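Local coordinates for cell wall surface anchor family protein (Streptococcus agalactiae serogroup V, PDB 3PF2) that builds the shaft of a cell-wall-anchored surface pilus as its major pilin, represented by a calcium-binding C-terminal fragment with two immunoglobulin-like domains, at residues Thr9-Lys14 against Asp51-Gly56; Asn89-Thr94 against Ile134-Thr139; Ser138-Lys143 against Pro177-Gly182. All coordinates share one frame; numbering follows the deposited sequence.

Interactions 1 and 2 both bridge the two sheets of the first immunoglobulin-like domain and are direct neighbours, their centres about 8 Å apart. Strands 46-52 and 90-95 lie side by side in one sheet, where D51 N sits 2.8 Å from L91 O, so the acid that holds the K11 linkage and the apolar core share a framework. The side chain of V136 in interaction 2 comes within about 6 Å of that of K11. Interaction 3 picks up strand 132-140 where interaction 2 leaves it, the two sharing S138 and T139, and carries it to the strand that leads into the next domain. V179's side chain is about 12 Å from the calcium ion of interaction 1.

Interaction 1: residues Thr9-Lys14 against Asp51-Gly56; sequences TDKDVK and DKFADG. With CA (calcium ion), chain B.
K11 reaches across to D51 in the interior of an immunoglobulin-like β-sandwich, at a Lys-Asn isopeptide bond: its NZ is covalently joined to CG of N152, a cross-link within the chain as in other Gram-positive pilins. With CG anti to the backbone N (chi1 -168°) and every later bond extended, the lysine spans the gap between strand 9-13 and strand 46-52, whose CA atoms at K11 and D51 are 10.5 Å apart. NZ donates to D51 OD2 over 2.9 Å, nearly straight at 164°, and enters on the syn lone pair; the two side chains cross at about a right angle. F53 closes the tight side, with its CE1 3.8 Å from K11 NZ in an oblique approach. The same ring lies under the carboxylate, D51 OD1 standing 3.5 Å above its plane over the centre. The N-H on OD2 and the ring under OD1 together should limit how far the carboxylate can turn. L33 of strand 29-35 also packs on K11 and D51.

The other side of strand 9-13 is wetter. Here D10, D12 and the backbone carbonyl of K11 turn to a calcium ion that also carries two waters, with D19 completing the site. K34 NZ forms a salt bridge with D12 OD2 and a hydrogen bond with D10 OD2. D10 grips with both oxygens, while D12 uses one: its OD1 lies 2.2 Å from the calcium, against 2.4 Å for K11 O.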
ATOM      1  N   THR A   9     -19.261   5.398   7.587  1.00 11.06           N
ATOM      2  CA  THR A   9     -17.877   5.535   7.136  1.00 10.49           C
ATOM      3  C   THR A   9     -17.429   4.320   6.340  1.00 10.72           C
ATOM      4  O   THR A   9     -17.959   3.235   6.500  1.00 11.44           O
ATOM      5  CB  THR A   9     -16.909   5.767   8.323  1.00 10.86           C
ATOM      6  OG1 THR A   9     -17.196   4.831   9.377  1.00 10.03           O
ATOM      7  CG2 THR A   9     -17.071   7.194   8.857  1.00  9.76           C
ATOM      8  N   ASP A  10     -16.455   4.529   5.461  1.00 10.64           N
ATOM      9  CA  ASP A  10     -15.847   3.435   4.703  1.00  9.92           C
ATOM     10  C   ASP A  10     -14.445   3.871   4.333  1.00 10.13           C
ATOM     11  O   ASP A  10     -14.137   5.065   4.346  1.00 11.03           O
ATOM     12  CB  ASP A  10     -16.647   3.154   3.425  1.00 10.23           C
ATOM     13  CG  ASP A  10     -16.006   2.083   2.546  1.00  8.78           C
ATOM     14  OD1 ASP A  10     -15.504   1.092   3.081  1.00  9.79           O
ATOM     15  OD2 ASP A  10     -16.020   2.217   1.316  1.00 10.53           O
ATOM     16  N   LYS A  11     -13.597   2.913   3.970  1.00  9.48           N
ATOM     17  CA  LYS A  11     -12.268   3.248   3.464  1.00  9.68           C
ATOM     18  C   LYS A  11     -12.039   2.436   2.186  1.00  9.54           C
ATOM     19  O   LYS A  11     -12.450   1.281   2.099  1.00 10.33           O
ATOM     20  CB  LYS A  11     -11.199   2.926   4.521  1.00  9.43           C
ATOM     21  CG  LYS A  11      -9.793   3.498   4.244  1.00  9.07           C
ATOM     22  CD  LYS A  11      -8.808   3.083   5.340  1.00  8.67           C
ATOM     23  CE  LYS A  11      -7.403   3.651   5.088  1.00  9.17           C
ATOM     24  NZ  LYS A  11      -6.493   3.451   6.258  1.00  9.62           N
ATOM     25  N   ASP A  12     -11.412   3.067   1.198  1.00 10.20           N
ATOM     26  CA  ASP A  12     -11.016   2.413  -0.053  1.00 10.10           C
ATOM     27  C   ASP A  12      -9.510   2.582  -0.245  1.00 10.27           C
ATOM     28  O   ASP A  12      -8.842   3.283   0.510  1.00 10.89           O
ATOM     29  CB  ASP A  12     -11.708   3.074  -1.252  1.00 10.39           C
ATOM     30  CG  ASP A  12     -13.217   2.866  -1.266  1.00 10.51           C
ATOM     31  OD1 ASP A  12     -13.733   2.021  -0.481  1.00 11.26           O
ATOM     32  OD2 ASP A  12     -13.881   3.567  -2.053  1.00 11.10           O
ATOM     33  N   VAL A  13      -8.980   1.905  -1.262  1.00  9.78           N
ATOM     34  CA  VAL A  13      -7.596   2.066  -1.660  1.00 10.13           C
ATOM     35  C   VAL A  13      -7.516   2.153  -3.172  1.00  9.95           C
ATOM     36  O   VAL A  13      -8.346   1.562  -3.882  1.00  9.53           O
ATOM     37  CB  VAL A  13      -6.711   0.914  -1.144  1.00 10.26           C
ATOM     38  CG1 VAL A  13      -7.041  -0.415  -1.862  1.00 11.69           C
ATOM     39  CG2 VAL A  13      -5.226   1.275  -1.229  1.00 10.07           C
ATOM     40  N   LYS A  14      -6.502   2.895  -3.632  1.00 10.00           N
ATOM     41  CA  LYS A  14      -6.144   3.074  -5.058  1.00 10.12           C
ATOM     42  C   LYS A  14      -7.039   4.083  -5.761  1.00 10.61           C
ATOM     43  O   LYS A  14      -6.544   5.055  -6.346  1.00 10.14           O
ATOM     44  CB  LYS A  14      -6.033   1.730  -5.828  1.00 10.13           C
ATOM     45  CG  LYS A  14      -5.413   1.834  -7.256  1.00 11.13           C
ATOM     46  CD  LYS A  14      -5.014   0.441  -7.772  1.00 12.21           C
ATOM     47  CE  LYS A  14      -4.364   0.530  -9.129  1.00 12.35           C
ATOM     48  NZ  LYS A  14      -3.899  -0.833  -9.586  1.00 12.19           N
ATOM     49  N   ASP A  51      -6.739   7.631  12.317  1.00 14.54           N
ATOM     50  CA  ASP A  51      -6.319   6.473  11.529  1.00 14.25           C
ATOM     51  C   ASP A  51      -4.954   6.020  12.026  1.00 14.46           C
ATOM     52  O   ASP A  51      -3.944   6.718  11.825  1.00 13.99           O
ATOM     53  CB  ASP A  51      -6.273   6.871  10.049  1.00 13.96           C
ATOM     54  CG  ASP A  51      -6.044   5.690   9.116  1.00 12.18           C
ATOM     55  OD1 ASP A  51      -5.349   4.733   9.505  1.00 11.38           O
ATOM     56  OD2 ASP A  51      -6.555   5.766   7.977  1.00 11.58           O
ATOM     57  N   LYS A  52      -4.925   4.866  12.700  1.00 14.44           N
ATOM     58  CA  LYS A  52      -3.681   4.275  13.165  1.00 15.39           C
ATOM     59  C   LYS A  52      -3.154   3.376  12.045  1.00 14.76           C
ATOM     60  O   LYS A  52      -3.718   2.316  11.771  1.00 15.01           O
ATOM     61  CB  LYS A  52      -3.885   3.492  14.468  1.00 16.44           C
ATOM     62  CG  LYS A  52      -2.586   2.906  15.027  1.00 20.42           C
ATOM     63  CD  LYS A  52      -2.770   2.294  16.411  1.00 25.77           C
ATOM     64  CE  LYS A  52      -1.679   1.270  16.721  1.00 28.41           C
ATOM     65  NZ  LYS A  52      -0.295   1.747  16.451  1.00 30.18           N
ATOM     66  N   PHE A  53      -2.109   3.829  11.359  1.00 14.73           N
ATOM     67  CA  PHE A  53      -1.574   3.042  10.242  1.00 14.90           C
ATOM     68  C   PHE A  53      -0.756   1.847  10.715  1.00 15.10           C
ATOM     69  O   PHE A  53       0.033   1.962  11.654  1.00 15.70           O
ATOM     70  CB  PHE A  53      -0.784   3.935   9.273  1.00 14.69           C
ATOM     71  CG  PHE A  53      -1.653   4.832   8.464  1.00 14.15           C
ATOM     72  CD1 PHE A  53      -2.314   4.344   7.329  1.00 13.96           C
ATOM     73  CD2 PHE A  53      -1.862   6.162   8.850  1.00 13.39           C
ATOM     74  CE1 PHE A  53      -3.151   5.180   6.572  1.00 14.28           C
ATOM     75  CE2 PHE A  53      -2.687   6.994   8.099  1.00 13.91           C
ATOM     76  CZ  PHE A  53      -3.335   6.509   6.960  1.00 14.51           C
ATOM     77  N   ALA A  54      -0.979   0.691  10.082  1.00 14.74           N
ATOM     78  CA  ALA A  54      -0.207  -0.529  10.350  1.00 16.24           C
ATOM     79  C   ALA A  54       1.293  -0.266  10.232  1.00 16.34           C
ATOM     80  O   ALA A  54       1.713   0.619   9.484  1.00 16.50           O
ATOM     81  CB  ALA A  54      -0.615  -1.636   9.375  1.00 16.28           C
ATOM     82  N   ASP A  55       2.086  -1.032  10.985  1.00 16.69           N
ATOM     83  CA  ASP A  55       3.546  -0.927  10.957  1.00 17.99           C
ATOM     84  C   ASP A  55       4.110  -0.891   9.539  1.00 17.41           C
ATOM     85  O   ASP A  55       5.057  -0.155   9.261  1.00 17.63           O
ATOM     86  CB  ASP A  55       4.170  -2.119  11.697  1.00 19.19           C
ATOM     87  CG  ASP A  55       3.895  -2.096  13.194  1.00 21.44           C
ATOM     88  OD1 ASP A  55       3.324  -1.102  13.684  1.00 25.08           O
ATOM     89  OD2 ASP A  55       4.240  -3.086  13.879  1.00 26.06           O
ATOM     90  N   GLY A  56       3.530  -1.717   8.671  1.00 16.70           N
ATOM     91  CA  GLY A  56       4.021  -1.914   7.308  1.00 15.59           C
ATOM     92  C   GLY A  56       3.596  -0.835   6.330  1.00 15.22           C
ATOM     93  O   GLY A  56       3.852  -0.949   5.128  1.00 15.11           O
TER
HETATM   94 CA    CA B   1     -14.331   0.403   0.956  1.00 11.25          CA
HETATM   95  O   HOH W   1     -14.126  -1.517   2.324  1.00 13.05           O
HETATM   96  O   HOH W   2     -16.069  -0.580  -0.355  1.00 11.78           O

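Interaction 2: residues Asn89-Thr94 against Ile134-Thr139; sequences NTLKIT and IPVAST
L91 and V136 meet beside the ring of F53, which both of them touch: L91 CD2 lies at the ring's edge, nearly in its plane off the CE2-CZ side, while V136 CG1 sits near CZ but well out of the plane. Between the two segments themselves the touching side chains are all branched and aliphatic, with no planar group to stack. L91 and V136 reach toward each other tip to tip. CD2 of L91 is 4.0 Å from V136 CG2 and 4.1 Å from V136 CG1, so a single leucine methyl faces both prongs of the valine. V136 has CG1 anti to its backbone N and CG2 beside that N (chi1 -180°), which presents the pair to the leucine.

This is the core of an immunoglobulin-like β-sandwich: strand 90-95 belongs to one sheet, strand 132-140 to the other, and they run in opposite senses with L91 opposite V136 and I93 opposite I134. The CA atoms of L91 and V136 lie 9.7 Å apart, a gap filled by side chains, and no backbone pairing joins these strands.

Farther along, I93 and I134 repeat the tip-to-tip approach more closely. The I93 chain is extended at its end (chi2 168°), carrying CD1 to 3.6 Å from I134 CG2 and 4.2 Å from I134 CD1. Beyond this pair, I134 also packs on L33 of its own sheet and on I49 of the facing one, and V136 rests on Y59.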
ATOM      1  N   ASN A  89       2.309   5.967  14.834  1.00 17.98           N
ATOM      2  CA  ASN A  89       1.935   5.980  13.409  1.00 17.91           C
ATOM      3  C   ASN A  89       0.478   6.396  13.167  1.00 17.87           C
ATOM      4  O   ASN A  89      -0.192   5.879  12.268  1.00 16.93           O
ATOM      5  CB  ASN A  89       2.228   4.605  12.766  1.00 18.15           C
ATOM      6  CG  ASN A  89       2.639   4.710  11.315  1.00 18.32           C
ATOM      7  OD1 ASN A  89       3.210   5.716  10.898  1.00 19.93           O
ATOM      8  ND2 ASN A  89       2.380   3.656  10.540  1.00 18.20           N
ATOM      9  N   THR A  90      -0.001   7.349  13.963  1.00 17.56           N
ATOM     10  CA  THR A  90      -1.414   7.710  13.973  1.00 17.71           C
ATOM     11  C   THR A  90      -1.672   9.077  13.363  1.00 18.06           C
ATOM     12  O   THR A  90      -1.101  10.088  13.798  1.00 18.83           O
ATOM     13  CB  THR A  90      -1.993   7.648  15.420  1.00 17.53           C
ATOM     14  OG1 THR A  90      -1.905   6.306  15.910  1.00 17.82           O
ATOM     15  CG2 THR A  90      -3.440   8.086  15.467  1.00 16.75           C
ATOM     16  N   LEU A  91      -2.536   9.091  12.349  1.00 17.76           N
ATOM     17  CA  LEU A  91      -3.042  10.309  11.737  1.00 17.86           C
ATOM     18  C   LEU A  91      -4.333  10.758  12.425  1.00 18.06           C
ATOM     19  O   LEU A  91      -5.237   9.950  12.664  1.00 16.95           O
ATOM     20  CB  LEU A  91      -3.304  10.066  10.250  1.00 17.67           C
ATOM     21  CG  LEU A  91      -4.009  11.146   9.417  1.00 17.93           C
ATOM     22  CD1 LEU A  91      -3.153  12.432   9.329  1.00 16.39           C
ATOM     23  CD2 LEU A  91      -4.332  10.616   8.016  1.00 17.74           C
ATOM     24  N   LYS A  92      -4.422  12.046  12.745  1.00 18.34           N
ATOM     25  CA  LYS A  92      -5.681  12.604  13.223  1.00 19.32           C
ATOM     26  C   LYS A  92      -6.033  13.817  12.394  1.00 19.47           C
ATOM     27  O   LYS A  92      -5.188  14.691  12.202  1.00 20.51           O
ATOM     28  CB  LYS A  92      -5.572  12.985  14.694  1.00 19.66           C
ATOM     29  CG  LYS A  92      -6.906  13.368  15.325  1.00 22.80           C
ATOM     30  CD  LYS A  92      -6.675  14.046  16.670  1.00 26.24           C
ATOM     31  CE  LYS A  92      -6.246  13.073  17.749  1.00 29.74           C
ATOM     32  NZ  LYS A  92      -5.860  13.851  18.972  1.00 32.53           N
ATOM     33  N   ILE A  93      -7.259  13.851  11.873  1.00 19.24           N
ATOM     34  CA  ILE A  93      -7.766  14.989  11.109  1.00 19.09           C
ATOM     35  C   ILE A  93      -8.970  15.572  11.841  1.00 19.37           C
ATOM     36  O   ILE A  93      -9.991  14.910  12.017  1.00 18.65           O
ATOM     37  CB  ILE A  93      -8.137  14.616   9.656  1.00 19.63           C
ATOM     38  CG1 ILE A  93      -6.898  14.092   8.914  1.00 19.82           C
ATOM     39  CG2 ILE A  93      -8.781  15.814   8.923  1.00 19.92           C
ATOM     40  CD1 ILE A  93      -7.221  13.445   7.605  1.00 21.65           C
ATOM     41  N   THR A  94      -8.832  16.823  12.266  1.00 18.80           N
ATOM     42  CA  THR A  94      -9.843  17.470  13.092  1.00 19.72           C
ATOM     43  C   THR A  94     -10.533  18.561  12.296  1.00 20.12           C
ATOM     44  O   THR A  94      -9.899  19.532  11.866  1.00 19.56           O
ATOM     45  CB  THR A  94      -9.204  18.064  14.372  1.00 19.06           C
ATOM     46  OG1 THR A  94      -8.465  17.050  15.056  1.00 20.63           O
ATOM     47  CG2 THR A  94     -10.266  18.651  15.301  1.00 19.26           C
ATOM     48  N   ILE A 134     -11.408  11.906   1.840  1.00 12.07           N
ATOM     49  CA  ILE A 134     -10.077  12.283   2.315  1.00 11.86           C
ATOM     50  C   ILE A 134      -9.029  11.349   1.720  1.00 12.61           C
ATOM     51  O   ILE A 134      -8.870  10.214   2.181  1.00 12.15           O
ATOM     52  CB  ILE A 134      -9.957  12.244   3.867  1.00 11.80           C
ATOM     53  CG1 ILE A 134     -11.072  13.059   4.535  1.00 13.34           C
ATOM     54  CG2 ILE A 134      -8.553  12.705   4.318  1.00 11.11           C
ATOM     55  CD1 ILE A 134     -11.065  12.939   6.038  1.00 15.06           C
ATOM     56  N   PRO A 135      -8.308  11.815   0.687  1.00 13.13           N
ATOM     57  CA  PRO A 135      -7.223  10.997   0.139  1.00 13.53           C
ATOM     58  C   PRO A 135      -5.977  11.081   1.008  1.00 13.89           C
ATOM     59  O   PRO A 135      -5.574  12.178   1.413  1.00 15.24           O
ATOM     60  CB  PRO A 135      -6.966  11.610  -1.251  1.00 13.79           C
ATOM     61  CG  PRO A 135      -7.731  12.892  -1.305  1.00 14.82           C
ATOM     62  CD  PRO A 135      -8.400  13.131   0.035  1.00 12.92           C
ATOM     63  N   VAL A 136      -5.392   9.928   1.330  1.00 12.82           N
ATOM     64  CA  VAL A 136      -4.186   9.858   2.144  1.00 13.12           C
ATOM     65  C   VAL A 136      -3.104   9.097   1.382  1.00 13.14           C
ATOM     66  O   VAL A 136      -3.244   7.906   1.103  1.00 12.93           O
ATOM     67  CB  VAL A 136      -4.444   9.217   3.530  1.00 12.91           C
ATOM     68  CG1 VAL A 136      -3.156   9.169   4.357  1.00 13.26           C
ATOM     69  CG2 VAL A 136      -5.517  10.014   4.280  1.00 14.19           C
ATOM     70  N   ALA A 137      -2.028   9.797   1.048  1.00 12.54           N
ATOM     71  CA  ALA A 137      -0.901   9.173   0.362  1.00 12.50           C
ATOM     72  C   ALA A 137      -0.064   8.326   1.313  1.00 12.34           C
ATOM     73  O   ALA A 137       0.189   8.716   2.462  1.00 12.08           O
ATOM     74  CB  ALA A 137      -0.051  10.239  -0.321  1.00 12.45           C
ATOM     75  N   SER A 138       0.359   7.162   0.822  1.00 11.70           N
ATOM     76  CA  SER A 138       0.920   6.110   1.653  1.00 12.29           C
ATOM     77  C   SER A 138       1.850   5.247   0.805  1.00 12.33           C
ATOM     78  O   SER A 138       1.731   5.245  -0.408  1.00 11.84           O
ATOM     79  CB  SER A 138      -0.242   5.239   2.178  1.00 12.33           C
ATOM     80  OG  SER A 138       0.194   4.254   3.099  1.00 15.06           O
ATOM     81  N   THR A 139       2.790   4.556   1.452  1.00 12.90           N
ATOM     82  CA  THR A 139       3.572   3.501   0.785  1.00 13.85           C
ATOM     83  C   THR A 139       3.553   2.253   1.656  1.00 13.36           C
ATOM     84  O   THR A 139       3.287   2.334   2.851  1.00 13.57           O
ATOM     85  CB  THR A 139       5.048   3.902   0.558  1.00 14.63           C
ATOM     86  OG1 THR A 139       5.680   4.156   1.826  1.00 16.98           O
ATOM     87  CG2 THR A 139       5.165   5.139  -0.327  1.00 15.52           C
TER

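Interaction 3: residues Ser138-Lys143 against Pro177-Gly182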
ATOM      1  N   SER A 138       0.359   7.162   0.822  1.00 11.70           N
ATOM      2  CA  SER A 138       0.920   6.110   1.653  1.00 12.29           C
ATOM      3  C   SER A 138       1.850   5.247   0.805  1.00 12.33           C
ATOM      4  O   SER A 138       1.731   5.245  -0.408  1.00 11.84           O
ATOM      5  CB  SER A 138      -0.242   5.239   2.178  1.00 12.33           C
ATOM      6  OG  SER A 138       0.194   4.254   3.099  1.00 15.06           O
ATOM      7  N   THR A 139       2.790   4.556   1.452  1.00 12.90           N
ATOM      8  CA  THR A 139       3.572   3.501   0.785  1.00 13.85           C
ATOM      9  C   THR A 139       3.553   2.253   1.656  1.00 13.36           C
ATOM     10  O   THR A 139       3.287   2.334   2.851  1.00 13.57           O
ATOM     11  CB  THR A 139       5.048   3.902   0.558  1.00 14.63           C
ATOM     12  OG1 THR A 139       5.680   4.156   1.826  1.00 16.98           O
ATOM     13  CG2 THR A 139       5.165   5.139  -0.327  1.00 15.52           C
ATOM     14  N   ILE A 140       3.808   1.093   1.052  1.00 12.33           N
ATOM     15  CA  ILE A 140       4.104  -0.105   1.816  1.00 12.73           C
ATOM     16  C   ILE A 140       5.607  -0.055   2.124  1.00 13.47           C
ATOM     17  O   ILE A 140       6.396   0.294   1.252  1.00 13.87           O
ATOM     18  CB  ILE A 140       3.807  -1.386   0.998  1.00 11.93           C
ATOM     19  CG1 ILE A 140       2.322  -1.449   0.593  1.00 10.78           C
ATOM     20  CG2 ILE A 140       4.211  -2.648   1.780  1.00 12.74           C
ATOM     21  CD1 ILE A 140       1.935  -2.625  -0.343  1.00 11.73           C
ATOM     22  N   ASN A 141       5.999  -0.391   3.348  1.00 14.13           N
ATOM     23  CA  ASN A 141       7.420  -0.357   3.709  1.00 14.09           C
ATOM     24  C   ASN A 141       8.009  -1.738   4.005  1.00 14.26           C
ATOM     25  O   ASN A 141       7.336  -2.761   3.849  1.00 14.08           O
ATOM     26  CB  ASN A 141       7.658   0.612   4.876  1.00 14.13           C
ATOM     27  CG  ASN A 141       6.951   0.185   6.133  1.00 13.59           C
ATOM     28  OD1 ASN A 141       7.035  -0.972   6.523  1.00 15.19           O
ATOM     29  ND2 ASN A 141       6.254   1.120   6.788  1.00 12.97           N
ATOM     30  N   GLU A 142       9.271  -1.747   4.428  1.00 14.31           N
ATOM     31  CA  GLU A 142      10.021  -2.972   4.698  1.00 15.12           C
ATOM     32  C   GLU A 142       9.474  -3.823   5.846  1.00 15.34           C
ATOM     33  O   GLU A 142       9.903  -4.955   6.037  1.00 15.91           O
ATOM     34  CB  GLU A 142      11.510  -2.624   4.921  1.00 15.15           C
ATOM     35  CG  GLU A 142      11.879  -2.054   6.302  1.00 17.81           C
ATOM     36  CD  GLU A 142      11.459  -0.604   6.516  1.00 18.89           C
ATOM     37  OE1 GLU A 142      11.115   0.099   5.541  1.00 19.21           O
ATOM     38  OE2 GLU A 142      11.465  -0.151   7.691  1.00 20.87           O
ATOM     39  N   LYS A 143       8.535  -3.286   6.617  1.00 15.31           N
ATOM     40  CA  LYS A 143       7.958  -4.035   7.727  1.00 15.82           C
ATOM     41  C   LYS A 143       6.793  -4.932   7.292  1.00 15.52           C
ATOM     42  O   LYS A 143       6.303  -5.745   8.073  1.00 15.49           O
ATOM     43  CB  LYS A 143       7.533  -3.082   8.851  1.00 16.21           C
ATOM     44  CG  LYS A 143       8.712  -2.329   9.479  1.00 19.55           C
ATOM     45  CD  LYS A 143       8.273  -1.634  10.769  1.00 25.21           C
ATOM     46  CE  LYS A 143       9.435  -0.939  11.473  1.00 29.57           C
ATOM     47  NZ  LYS A 143       9.515   0.514  11.113  1.00 32.50           N
ATOM     48  N   PRO A 177     -10.348  -2.076   3.555  1.00  9.63           N
ATOM     49  CA  PRO A 177      -9.525  -2.332   2.359  1.00  9.07           C
ATOM     50  C   PRO A 177      -8.134  -2.820   2.740  1.00  8.94           C
ATOM     51  O   PRO A 177      -7.735  -2.711   3.901  1.00  9.23           O
ATOM     52  CB  PRO A 177      -9.450  -0.954   1.690  1.00  8.48           C
ATOM     53  CG  PRO A 177      -9.534   0.025   2.851  1.00  8.32           C
ATOM     54  CD  PRO A 177     -10.466  -0.639   3.865  1.00  9.26           C
ATOM     55  N   GLU A 178      -7.378  -3.358   1.774  1.00  8.89           N
ATOM     56  CA  GLU A 178      -6.031  -3.862   2.067  1.00  8.84           C
ATOM     57  C   GLU A 178      -5.111  -3.742   0.869  1.00  8.55           C
ATOM     58  O   GLU A 178      -5.573  -3.716  -0.288  1.00  9.19           O
ATOM     59  CB  GLU A 178      -6.057  -5.331   2.535  1.00  8.45           C
ATOM     60  CG  GLU A 178      -6.634  -6.332   1.518  1.00  9.27           C
ATOM     61  CD  GLU A 178      -5.654  -6.763   0.425  1.00  9.05           C
ATOM     62  OE1 GLU A 178      -4.428  -6.813   0.679  1.00 10.01           O
ATOM     63  OE2 GLU A 178      -6.109  -7.075  -0.707  1.00 11.12           O
ATOM     64  N   VAL A 179      -3.818  -3.671   1.164  1.00  9.28           N
ATOM     65  CA  VAL A 179      -2.792  -3.759   0.128  1.00  9.12           C
ATOM     66  C   VAL A 179      -1.811  -4.877   0.422  1.00  9.37           C
ATOM     67  O   VAL A 179      -1.709  -5.378   1.556  1.00  9.74           O
ATOM     68  CB  VAL A 179      -2.028  -2.425  -0.064  1.00  9.03           C
ATOM     69  CG1 VAL A 179      -2.963  -1.338  -0.549  1.00  8.62           C
ATOM     70  CG2 VAL A 179      -1.303  -2.007   1.248  1.00  8.52           C
ATOM     71  N   HIS A 180      -1.037  -5.255  -0.589  1.00  9.61           N
ATOM     72  CA  HIS A 180      -0.077  -6.345  -0.398  1.00  9.91           C
ATOM     73  C   HIS A 180       1.076  -6.166  -1.357  1.00 10.40           C
ATOM     74  O   HIS A 180       0.911  -5.548  -2.415  1.00  9.88           O
ATOM     75  CB  HIS A 180      -0.756  -7.690  -0.661  1.00 10.84           C
ATOM     76  CG  HIS A 180      -1.713  -7.639  -1.806  1.00  9.41           C
ATOM     77  ND1 HIS A 180      -3.058  -7.373  -1.634  1.00  9.87           N
ATOM     78  CD2 HIS A 180      -1.515  -7.745  -3.143  1.00 11.09           C
ATOM     79  CE1 HIS A 180      -3.649  -7.345  -2.812  1.00  9.31           C
ATOM     80  NE2 HIS A 180      -2.734  -7.549  -3.748  1.00 10.26           N
ATOM     81  N   THR A 181       2.212  -6.748  -0.976  1.00 10.80           N
ATOM     82  CA  THR A 181       3.435  -6.765  -1.781  1.00 10.73           C
ATOM     83  C   THR A 181       4.052  -8.148  -1.609  1.00 10.86           C
ATOM     84  O   THR A 181       3.749  -8.821  -0.639  1.00 11.26           O
ATOM     85  CB  THR A 181       4.412  -5.629  -1.336  1.00 11.53           C
ATOM     86  OG1 THR A 181       5.437  -5.454  -2.320  1.00 10.62           O
ATOM     87  CG2 THR A 181       5.046  -5.880   0.036  1.00 10.85           C
ATOM     88  N   GLY A 182       4.912  -8.563  -2.547  1.00  9.82           N
ATOM     89  CA  GLY A 182       5.459  -9.919  -2.552  1.00 10.39           C
ATOM     90  C   GLY A 182       6.959  -9.984  -2.760  1.00 10.20           C
ATOM     91  O   GLY A 182       7.630  -8.960  -2.846  1.00 10.89           O
TER
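I140 carries the apolar part of this contact, laid between V179 and T181 and sliding past each of them in the opposite direction. Its CG1 and CD1 both lie 3.7 Å from V179 CG2, while its CG2 branch sits 3.8 Å from T181 CG2. Each of those partner methyls stands between the backbone N and the carbonyl carbon of its own residue. I140 CD1 also packs against H180 O. The contact joins the end of strand 132-140, in the first immunoglobulin-like domain, to strand 178-190, which runs on into the second; F29 and W31 pack on V179.

Two side-chain hydrogen bonds form inside the segments, and others reach outside. N141 OD1 accepts from K143 N over 2.8 Å in the carbonyl plane, an Asx turn just past the end of strand 132-140, and N141 ND2 is held by T58 OG1 and D55 O. In the other segment H180 ND1 donates to the syn lone pair of E178 OE1 at 2.7 Å, almost straight at 173° and in the ring plane. T181 OG1, placed anti to the backbone N (chi1 -166°), bonds to the carbonyl of Y23.

H180 NE2 meanwhile bonds to the carbonyl oxygen of A256. With an acceptor at each ring nitrogen, the imidazole is probably doubly protonated, and its positive charge would help offset the closeness of E178 to D20.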